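Nitrate transport protein nrtA (Synechocystis sp., PDB 2G29) binds nitrate as the substrate-binding protein of the NrtABCD ABC transporter, which takes up nitrate and probably nitrite too. Local coordinates at residues A71-T76 / G91-T96; T96-L101 / M160-G165; M115-R120 / D359-E364; L366-A371 / D379-S384. All coordinates share one frame; numbering follows the deposited sequence.

Contact 1: A71-T76 / G91-T96; sequences ASWGTT and GAHILT. With NO3 (nitrate ion), chain B.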
# COMPACT_ATOMS: atom_id res chain seq x y z
N ALA A 71 8.79 -12.65 -0.43
CA ALA A 71 9.28 -12.44 -1.80
C ALA A 71 8.30 -11.68 -2.68
O ALA A 71 8.73 -10.87 -3.53
CB ALA A 71 9.63 -13.80 -2.45
N SER A 72 7.00 -11.91 -2.48
CA SER A 72 6.00 -11.23 -3.31
C SER A 72 4.67 -11.17 -2.59
O SER A 72 4.51 -11.74 -1.50
CB SER A 72 5.81 -12.03 -4.61
OG SER A 72 5.18 -13.31 -4.30
N TRP A 73 3.69 -10.48 -3.18
CA TRP A 73 2.40 -10.43 -2.53
C TRP A 73 1.75 -11.81 -2.63
O TRP A 73 0.98 -12.19 -1.77
CB TRP A 73 1.53 -9.30 -3.13
CG TRP A 73 2.03 -7.95 -2.71
CD1 TRP A 73 2.45 -6.96 -3.53
CD2 TRP A 73 2.17 -7.45 -1.35
NE1 TRP A 73 2.85 -5.87 -2.79
CE2 TRP A 73 2.68 -6.14 -1.46
CE3 TRP A 73 1.89 -7.98 -0.08
CZ2 TRP A 73 2.98 -5.37 -0.34
CZ3 TRP A 73 2.19 -7.22 1.03
CH2 TRP A 73 2.71 -5.91 0.89
N GLY A 74 2.12 -12.56 -3.66
CA GLY A 74 1.59 -13.91 -3.79
C GLY A 74 2.12 -14.80 -2.68
O GLY A 74 1.36 -15.57 -2.12
N THR A 75 3.41 -14.68 -2.33
CA THR A 75 3.91 -15.52 -1.24
C THR A 75 3.43 -15.03 0.10
O THR A 75 3.23 -15.81 1.01
CB THR A 75 5.45 -15.67 -1.20
OG1 THR A 75 6.07 -14.42 -0.93
CG2 THR A 75 5.97 -16.26 -2.47
N THR A 76 3.23 -13.73 0.23
CA THR A 76 2.64 -13.17 1.47
C THR A 76 1.27 -13.82 1.68
O THR A 76 0.95 -14.28 2.77
CB THR A 76 2.45 -11.64 1.35
OG1 THR A 76 3.74 -11.02 1.25
CG2 THR A 76 1.73 -11.09 2.57
N GLY A 91 0.52 -12.21 10.44
CA GLY A 91 0.04 -10.95 9.94
C GLY A 91 1.08 -10.36 9.01
O GLY A 91 2.15 -10.95 8.81
N ALA A 92 0.81 -9.18 8.48
CA ALA A 92 1.73 -8.58 7.52
C ALA A 92 1.47 -7.13 7.23
O ALA A 92 0.36 -6.63 7.45
CB ALA A 92 1.58 -9.32 6.17
N HIS A 93 2.53 -6.48 6.73
CA HIS A 93 2.46 -5.15 6.12
C HIS A 93 1.84 -5.66 4.80
O HIS A 93 2.39 -6.55 4.15
CB HIS A 93 3.90 -4.59 6.02
CG HIS A 93 4.27 -3.96 4.70
ND1 HIS A 93 4.02 -2.64 4.38
CD2 HIS A 93 5.01 -4.46 3.69
CE1 HIS A 93 4.62 -2.35 3.23
NE2 HIS A 93 5.23 -3.43 2.80
N ILE A 94 0.70 -5.10 4.40
CA ILE A 94 -0.03 -5.64 3.27
C ILE A 94 -0.85 -4.62 2.48
O ILE A 94 -1.26 -3.60 3.00
CB ILE A 94 -0.95 -6.78 3.81
CG1 ILE A 94 -1.49 -7.64 2.66
CG2 ILE A 94 -2.07 -6.20 4.67
CD1 ILE A 94 -1.92 -9.08 3.15
N LEU A 95 -1.07 -4.90 1.20
CA LEU A 95 -1.90 -4.00 0.39
C LEU A 95 -3.31 -4.02 1.03
O LEU A 95 -3.84 -5.10 1.35
CB LEU A 95 -1.98 -4.54 -1.04
CG LEU A 95 -0.64 -4.80 -1.73
CD1 LEU A 95 -0.86 -5.25 -3.19
CD2 LEU A 95 0.20 -3.52 -1.75
N THR A 96 -3.96 -2.86 1.18
CA THR A 96 -5.28 -2.84 1.82
C THR A 96 -6.34 -3.82 1.26
O THR A 96 -7.06 -4.42 2.03
CB THR A 96 -5.87 -1.38 1.87
OG1 THR A 96 -5.11 -0.63 2.83
CG2 THR A 96 -7.35 -1.35 2.26
N NO3 B . 4.38 -2.02 -3.49
O1 NO3 B . 4.33 -0.85 -2.77
O2 NO3 B . 5.03 -2.32 -4.64
O3 NO3 B . 3.54 -3.16 -2.95
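Trp-73 and Thr-76, on the first turn of helix 73-82, lean on residues 92 to 95 of strand 91-95. The helix starts just before them with a capping box. Ser-72, the N-cap residue, takes the amide of Thr-75 on its OG, with Thr-75 N and Ser-72 OG 3.0 Å apart, and Thr-75 OG1 accepts from Ser-72 N in return. Trp-73 comes next and carries most of the contact. Its chi1 of -72° sets CG beside the backbone N and sends the indole across toward the strand. Leu-95 covers one face: its CG lies 3.6 Å from Trp-73 CE2, and its CD1 makes a CH-pi contact 3.8 Å from the centroid of the five-membered ring. At the rim, in the ring plane, Trp-73 CZ3 meets the carbonyl His-93 O at 3.2 Å. Also in that plane, Trp-73 NE1 gives its hydrogen to nitrate O3 over 2.8 Å, with an angle of 149° at the hydrogen. Thr-76 closes the walk and divides its branches: OG1 turns back to donate to Ser-72 O, reaching it from the opposite face to Thr-76 N, while CG2 rests 4.0 Å from Ala-92 CB. Leu-95 N and His-93 O are buried without a polar partner in the model, so the indole C-H rim may be a modest electrostatic compensation for that carbonyl. Packed over one face and abutted at its rim, the indole is held with its N-H pointing at nitrate O3, one donor alongside Lys-240 and Gly-211, which together would probably offset the anion's charge.

Contact 2: T96-L101 / M160-G165; sequences TPMPYL and MTFPGG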
# COMPACT_ATOMS: atom_id res chain seq x y z
N THR A 96 -3.96 -2.86 1.18
CA THR A 96 -5.28 -2.84 1.82
C THR A 96 -6.34 -3.82 1.26
O THR A 96 -7.06 -4.42 2.03
CB THR A 96 -5.87 -1.38 1.87
OG1 THR A 96 -5.11 -0.63 2.83
CG2 THR A 96 -7.35 -1.35 2.26
N PRO A 97 -6.43 -4.00 -0.07
CA PRO A 97 -7.46 -4.95 -0.54
C PRO A 97 -7.20 -6.38 -0.15
O PRO A 97 -8.15 -7.14 -0.03
CB PRO A 97 -7.47 -4.80 -2.08
CG PRO A 97 -6.31 -3.93 -2.40
CD PRO A 97 -5.85 -3.22 -1.18
N MET A 98 -5.95 -6.73 0.09
CA MET A 98 -5.67 -8.15 0.36
C MET A 98 -6.36 -8.82 1.54
O MET A 98 -6.82 -9.95 1.40
CB MET A 98 -4.16 -8.44 0.33
CG MET A 98 -3.59 -8.34 -1.10
SD MET A 98 -1.75 -8.42 -1.11
CE MET A 98 -1.54 -10.17 -0.64
N PRO A 99 -6.46 -8.17 2.70
CA PRO A 99 -7.15 -8.86 3.79
C PRO A 99 -8.60 -9.18 3.39
O PRO A 99 -9.15 -10.21 3.83
CB PRO A 99 -7.07 -7.85 4.94
CG PRO A 99 -5.72 -7.24 4.70
CD PRO A 99 -5.68 -7.02 3.20
N TYR A 100 -9.21 -8.35 2.53
CA TYR A 100 -10.56 -8.58 2.07
C TYR A 100 -10.60 -9.75 1.07
O TYR A 100 -11.44 -10.64 1.19
CB TYR A 100 -11.10 -7.32 1.40
CG TYR A 100 -11.46 -6.28 2.43
CD1 TYR A 100 -10.57 -5.24 2.76
CD2 TYR A 100 -12.65 -6.39 3.14
CE1 TYR A 100 -10.87 -4.35 3.77
CE2 TYR A 100 -12.96 -5.52 4.17
CZ TYR A 100 -12.07 -4.50 4.47
OH TYR A 100 -12.39 -3.67 5.51
N LEU A 101 -9.71 -9.74 0.09
CA LEU A 101 -9.71 -10.81 -0.91
C LEU A 101 -9.37 -12.17 -0.29
O LEU A 101 -9.84 -13.21 -0.73
CB LEU A 101 -8.73 -10.45 -2.02
CG LEU A 101 -9.05 -9.13 -2.75
CD1 LEU A 101 -7.85 -8.71 -3.56
CD2 LEU A 101 -10.27 -9.26 -3.67
N MET A 160 1.78 -4.44 -12.30
CA MET A 160 1.27 -4.05 -11.00
C MET A 160 1.70 -5.15 -10.04
O MET A 160 2.37 -6.11 -10.43
CB MET A 160 -0.22 -3.74 -11.01
CG MET A 160 -1.11 -4.73 -11.75
SD MET A 160 -1.27 -6.29 -10.83
CE MET A 160 -2.40 -7.23 -11.94
N THR A 161 1.32 -5.01 -8.77
CA THR A 161 1.89 -5.87 -7.75
C THR A 161 1.08 -7.07 -7.23
O THR A 161 1.64 -7.91 -6.54
CB THR A 161 2.23 -4.98 -6.56
OG1 THR A 161 1.03 -4.39 -6.10
CG2 THR A 161 3.19 -3.87 -6.96
N PHE A 162 -0.20 -7.10 -7.54
CA PHE A 162 -1.09 -8.15 -7.08
C PHE A 162 -2.44 -7.83 -7.68
O PHE A 162 -2.87 -6.67 -7.65
CB PHE A 162 -1.25 -8.14 -5.54
CG PHE A 162 -1.96 -9.36 -5.00
CD1 PHE A 162 -1.30 -10.59 -4.95
CD2 PHE A 162 -3.30 -9.29 -4.64
CE1 PHE A 162 -1.97 -11.74 -4.52
CE2 PHE A 162 -3.98 -10.45 -4.21
CZ PHE A 162 -3.32 -11.66 -4.15
N PRO A 163 -3.15 -8.84 -8.22
CA PRO A 163 -4.46 -8.52 -8.82
C PRO A 163 -5.48 -8.05 -7.80
O PRO A 163 -5.76 -8.75 -6.84
CB PRO A 163 -4.89 -9.83 -9.51
CG PRO A 163 -3.61 -10.70 -9.54
CD PRO A 163 -2.83 -10.28 -8.28
N GLY A 164 -6.03 -6.85 -8.01
CA GLY A 164 -7.01 -6.33 -7.09
C GLY A 164 -6.32 -5.51 -6.01
O GLY A 164 -6.99 -4.89 -5.16
N GLY A 165 -4.98 -5.49 -6.04
CA GLY A 165 -4.27 -4.73 -5.03
C GLY A 165 -4.24 -3.25 -5.29
O GLY A 165 -4.77 -2.78 -6.29
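Pro-97 and Gly-165 bring the two backbones to a CA-CA separation of 5.5 Å, where the first turn of helix 97-104 faces a type II turn running from Phe-162 to Gly-165. The proline ring sits hard on that turn: Pro-97 CG is 3.0 Å from Gly-164 O and 3.4 Å from Gly-165 CA, tight for two carbons. Gly-164 has positive phi, and a CB there would press on Leu-101 CD1. Met-98 and Phe-162 reach out from opposite directions. Met-98 SD lies over one face of the Phe-162 ring, 4.2 Å from its centroid, and the bend at chi3 (70°) lays CE over the centre, 4.1 Å away and nearly on the normal, while Met-98 CG touches Phe-162 CD2 at 3.7 Å. Pro-163 CD lies over the opposite face, and Leu-101 CD1 approaches the edge. An alanine in place of Met-98 has neither the sulfur nor the methyl, which is likely to open a gap over that face and leave the Phe-162 ring freer to shift. Trp-73, a nitrate ligand, packs against both Met-98 and Phe-162. This is a Met-aromatic contact joining elements that follow strands of two different sheets, consistent with the two-domain C-clamp shape, as in other periplasmic binding proteins.

Contact 3: M115-R120 / D359-E364; sequences MYILAR and DKVNRE
Arg-363 lies along Tyr-116, both side chains pointing the same way. Its CB is 3.4 Å from Ile-117 O and also touches the methyl Leu-118 CD2. CG, beside the backbone N (chi1 -63°), settles 3.5 Å from Tyr-116 CD1. The bend at chi2 carries CD over the phenol, off-centre, 4.2 Å from the ring centroid, and a second bend at chi3 turns the guanidinium end. The guanidinium makes a cation-pi contact, with CZ 4.7 Å from that centroid, yet it does not lie flat: the planes stand 84° apart, and the edge at NH1 dips to 3.4 Å from Tyr-116 CZ. NE has a charged partner, Asp-365, in a salt bridge, and the phenol hydroxyl is held by Asp-250. Next to the pair, the backbones join in a single bridge running the same way. Ile-117 N donates to Val-361 O over 2.9 Å, and Arg-363 N reaches Ile-117 O over 2.8 Å, in the carbonyl plane. Asn-362 OD1 meanwhile accepts from Glu-364 N, an Asx turn. The bridge lies at an outermost strand of its sheet: 115-120 pairs with strand 240-245 and also with the link between helices 354-361 and 364-373, while Tyr-100 of helix 97-104 packs on Ile-117 and Val-361.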
# COMPACT_ATOMS: atom_id res chain seq x y z
N MET A 115 -9.37 -12.36 8.10
CA MET A 115 -8.35 -11.40 8.55
C MET A 115 -8.98 -10.13 9.08
O MET A 115 -10.16 -9.86 8.85
CB MET A 115 -7.42 -11.03 7.36
CG MET A 115 -6.52 -12.16 6.91
SD MET A 115 -5.25 -11.62 5.75
CE MET A 115 -4.21 -10.57 6.89
N TYR A 116 -8.17 -9.35 9.79
CA TYR A 116 -8.59 -8.03 10.28
C TYR A 116 -7.56 -6.99 9.84
O TYR A 116 -6.40 -7.31 9.63
CB TYR A 116 -8.59 -7.95 11.80
CG TYR A 116 -9.57 -8.78 12.54
CD1 TYR A 116 -10.91 -8.82 12.16
CD2 TYR A 116 -9.17 -9.52 13.64
CE1 TYR A 116 -11.83 -9.60 12.87
CE2 TYR A 116 -10.08 -10.27 14.36
CZ TYR A 116 -11.41 -10.31 13.96
OH TYR A 116 -12.34 -11.08 14.62
N ILE A 117 -8.02 -5.75 9.69
CA ILE A 117 -7.10 -4.65 9.46
C ILE A 117 -7.11 -3.88 10.80
O ILE A 117 -8.15 -3.41 11.28
CB ILE A 117 -7.55 -3.75 8.30
CG1 ILE A 117 -7.28 -4.47 6.99
CG2 ILE A 117 -6.81 -2.39 8.38
CD1 ILE A 117 -7.81 -3.65 5.77
N LEU A 118 -5.92 -3.80 11.39
CA LEU A 118 -5.76 -3.12 12.70
C LEU A 118 -5.36 -1.67 12.57
O LEU A 118 -5.63 -0.87 13.47
CB LEU A 118 -4.71 -3.84 13.54
CG LEU A 118 -4.99 -5.33 13.75
CD1 LEU A 118 -3.84 -5.91 14.61
CD2 LEU A 118 -6.33 -5.56 14.39
N ALA A 119 -4.72 -1.31 11.46
CA ALA A 119 -4.30 0.06 11.23
C ALA A 119 -3.97 0.23 9.76
O ALA A 119 -3.77 -0.76 9.02
CB ALA A 119 -3.04 0.35 12.05
N ARG A 120 -3.89 1.48 9.34
CA ARG A 120 -3.42 1.78 7.98
C ARG A 120 -1.94 2.09 8.26
O ARG A 120 -1.63 2.92 9.13
CB ARG A 120 -4.10 3.03 7.38
CG ARG A 120 -3.88 3.22 5.88
CD ARG A 120 -4.72 2.20 5.10
NE ARG A 120 -6.14 2.49 5.35
CZ ARG A 120 -7.14 1.60 5.31
NH1 ARG A 120 -6.93 0.31 5.00
NH2 ARG A 120 -8.37 1.97 5.69
N ASP A 359 -17.37 -3.93 7.85
CA ASP A 359 -17.65 -3.91 9.28
C ASP A 359 -17.10 -5.14 10.01
O ASP A 359 -16.94 -5.11 11.25
CB ASP A 359 -19.16 -3.75 9.55
CG ASP A 359 -19.65 -2.33 9.35
OD1 ASP A 359 -18.83 -1.40 9.40
OD2 ASP A 359 -20.88 -2.14 9.18
N LYS A 360 -16.81 -6.22 9.27
CA LYS A 360 -16.24 -7.42 9.87
C LYS A 360 -14.71 -7.41 9.86
O LYS A 360 -14.08 -7.77 10.86
CB LYS A 360 -16.75 -8.69 9.15
CG LYS A 360 -16.13 -10.00 9.70
CD LYS A 360 -16.83 -11.21 9.12
CE LYS A 360 -16.10 -12.52 9.43
NZ LYS A 360 -15.01 -12.76 8.41
N VAL A 361 -14.09 -6.99 8.75
CA VAL A 361 -12.64 -6.98 8.63
C VAL A 361 -11.92 -5.78 9.25
O VAL A 361 -10.86 -5.93 9.85
CB VAL A 361 -12.28 -7.09 7.13
CG1 VAL A 361 -10.77 -6.91 6.88
CG2 VAL A 361 -12.75 -8.45 6.61
N ASN A 362 -12.50 -4.60 9.09
CA ASN A 362 -11.89 -3.38 9.59
C ASN A 362 -12.05 -3.29 11.11
O ASN A 362 -13.16 -3.35 11.62
CB ASN A 362 -12.52 -2.16 8.89
CG ASN A 362 -11.92 -0.85 9.36
OD1 ASN A 362 -12.10 -0.46 10.53
ND2 ASN A 362 -11.20 -0.17 8.46
N ARG A 363 -10.91 -3.19 11.81
CA ARG A 363 -10.98 -3.10 13.26
C ARG A 363 -10.52 -1.74 13.77
O ARG A 363 -9.65 -1.65 14.66
CB ARG A 363 -10.15 -4.22 13.91
CG ARG A 363 -10.69 -5.64 13.58
CD ARG A 363 -12.17 -5.78 13.90
NE ARG A 363 -12.45 -5.56 15.32
CZ ARG A 363 -12.27 -6.46 16.28
NH1 ARG A 363 -11.84 -7.68 16.01
NH2 ARG A 363 -12.50 -6.11 17.55
N GLU A 364 -11.11 -0.69 13.20
CA GLU A 364 -10.82 0.68 13.67
C GLU A 364 -11.17 0.78 15.17
O GLU A 364 -10.66 1.68 15.85
CB GLU A 364 -11.62 1.71 12.84
CG GLU A 364 -13.16 1.56 12.91
CD GLU A 364 -13.74 2.23 14.13
OE1 GLU A 364 -13.30 3.34 14.48
OE2 GLU A 364 -14.71 1.66 14.69
O HOH W 1 -12.64 -11.15 9.57

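Contact 4: L366-A371 / D379-S384; sequences LWREAA and DQIPSS
Ile-381 is the knot of this contact, touching Trp-367, Arg-368 and Ala-371 on one side of helix 364-373. The interactions are mainly apolar. A chi1 of -65° puts CG1 beside the backbone N and CG2 opposite that N, spreading the branches over the helix surface. The delta methyl reaches the helix, with Ile-381 CD1 3.8 Å from Ala-371 CB. Ile-381 CG1 lies 4.1 Å from Trp-367 CZ3, approaching the indole obliquely, and Pro-382 CD adds a looser touch to the same corner. On the other branch, Ile-381 CG2 meets the aliphatic part of the arginine, 4.0 Å from Arg-368 CG, the two side chains crossing at about a right angle. An alanine here would lack both branches, which is likely to leave Ala-371 CB, the indole corner and Arg-368 CG without their cover and open a gap between loop and helix.

Polar groups contribute little across the interface. Gln-380 O stands at the indole edge, 3.9 Å from Trp-367 CH2. The polar ends turn elsewhere: Arg-368 NE forms a salt bridge with Glu-364, Trp-367 NE1 hydrogen-bonds Ser-328, and Gln-380 OE1 bonds to Trp-323.

The loop that follows helix 364-373 is therefore folded back on the helix it leaves. Trp-367 continues inward to Met-264 of helix 253-271 and Ala-119 of strand 115-120, while Tyr-329 meets its ring edge-to-face.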
# COMPACT_ATOMS: atom_id res chain seq x y z
N LEU A 366 -10.37 -1.47 17.45
CA LEU A 366 -9.12 -1.84 18.13
C LEU A 366 -8.11 -0.69 18.02
O LEU A 366 -7.33 -0.44 18.95
CB LEU A 366 -8.54 -3.14 17.52
CG LEU A 366 -9.43 -4.36 17.72
CD1 LEU A 366 -8.75 -5.61 17.21
CD2 LEU A 366 -9.67 -4.53 19.24
N TRP A 367 -8.11 0.03 16.89
CA TRP A 367 -7.20 1.14 16.73
C TRP A 367 -7.52 2.22 17.75
O TRP A 367 -6.61 2.72 18.43
CB TRP A 367 -7.26 1.69 15.28
CG TRP A 367 -6.19 2.72 14.96
CD1 TRP A 367 -5.03 2.50 14.27
CD2 TRP A 367 -6.19 4.13 15.29
NE1 TRP A 367 -4.30 3.66 14.16
CE2 TRP A 367 -5.00 4.68 14.76
CE3 TRP A 367 -7.08 4.97 15.98
CZ2 TRP A 367 -4.66 6.04 14.90
CZ3 TRP A 367 -6.76 6.33 16.12
CH2 TRP A 367 -5.55 6.85 15.58
N ARG A 368 -8.80 2.58 17.89
CA ARG A 368 -9.17 3.60 18.88
C ARG A 368 -8.84 3.16 20.30
O ARG A 368 -8.42 4.00 21.11
CB ARG A 368 -10.66 3.94 18.77
CG ARG A 368 -10.99 4.84 17.58
CD ARG A 368 -12.49 5.24 17.59
NE ARG A 368 -13.36 4.15 17.16
CZ ARG A 368 -14.31 3.60 17.90
NH1 ARG A 368 -14.54 4.04 19.14
NH2 ARG A 368 -15.03 2.59 17.41
N GLU A 369 -9.01 1.87 20.62
CA GLU A 369 -8.68 1.42 21.98
C GLU A 369 -7.19 1.56 22.23
O GLU A 369 -6.78 2.01 23.31
CB GLU A 369 -9.14 -0.02 22.18
CG GLU A 369 -10.67 -0.07 22.33
CD GLU A 369 -11.29 -1.41 22.03
OE1 GLU A 369 -10.57 -2.43 22.08
OE2 GLU A 369 -12.52 -1.44 21.76
N ALA A 370 -6.37 1.23 21.24
CA ALA A 370 -4.93 1.35 21.42
C ALA A 370 -4.50 2.81 21.49
O ALA A 370 -3.62 3.15 22.29
CB ALA A 370 -4.22 0.64 20.26
N ALA A 371 -5.07 3.67 20.67
CA ALA A 371 -4.67 5.08 20.70
C ALA A 371 -5.08 5.73 22.03
O ALA A 371 -4.37 6.62 22.54
CB ALA A 371 -5.30 5.85 19.52
N ASP A 379 -7.67 15.14 19.22
CA ASP A 379 -7.90 15.66 17.88
C ASP A 379 -7.24 14.83 16.80
O ASP A 379 -7.45 15.06 15.61
CB ASP A 379 -7.45 17.12 17.81
CG ASP A 379 -5.95 17.26 17.73
OD1 ASP A 379 -5.22 16.47 18.37
OD2 ASP A 379 -5.50 18.19 17.03
N GLN A 380 -6.43 13.86 17.22
CA GLN A 380 -5.74 12.97 16.29
C GLN A 380 -6.48 11.63 16.17
O GLN A 380 -6.03 10.74 15.46
CB GLN A 380 -4.30 12.73 16.76
CG GLN A 380 -3.37 13.91 16.48
CD GLN A 380 -1.98 13.70 17.05
OE1 GLN A 380 -1.47 12.59 17.09
NE2 GLN A 380 -1.36 14.79 17.48
N ILE A 381 -7.59 11.50 16.87
CA ILE A 381 -8.42 10.30 16.82
C ILE A 381 -9.73 10.68 16.12
O ILE A 381 -10.58 11.36 16.69
CB ILE A 381 -8.74 9.75 18.22
CG1 ILE A 381 -7.45 9.27 18.89
CG2 ILE A 381 -9.77 8.60 18.12
CD1 ILE A 381 -7.62 8.81 20.32
N PRO A 382 -9.91 10.24 14.86
CA PRO A 382 -11.13 10.56 14.10
C PRO A 382 -12.43 10.19 14.82
O PRO A 382 -12.52 9.12 15.44
CB PRO A 382 -10.95 9.76 12.81
CG PRO A 382 -9.44 9.73 12.64
CD PRO A 382 -8.98 9.43 14.05
N SER A 383 -13.42 11.07 14.68
CA SER A 383 -14.75 10.92 15.29
C SER A 383 -15.66 10.03 14.46
O SER A 383 -16.73 9.64 14.92
CB SER A 383 -15.43 12.28 15.45
OG SER A 383 -14.84 13.00 16.52
N SER A 384 -15.25 9.75 13.23
CA SER A 384 -16.09 8.89 12.40
C SER A 384 -15.24 7.98 11.53
O SER A 384 -14.12 8.31 11.18
CB SER A 384 -16.99 9.72 11.49
OG SER A 384 -16.28 10.33 10.45

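Contacts 1 and 2 form the buried heart of the set. They share Thr-96, where strand 91-95 passes into helix 97-104, and contact 2 backs the nitrate-binding tryptophan of contact 1. Contact 3, also largely buried, reaches the same sheet as contact 1 through strand 115-120, and it touches helix 97-104 of contact 2. Contact 4 lies farther out and is only partly buried; it meets contact 3 at strand 115-120, and the two are joined along the chain by the succession of helices 354-361 and 364-373. Aromatic packing runs through the first two, backbone pairing and cation-pi mark the third, and plain apolar contact the fourth.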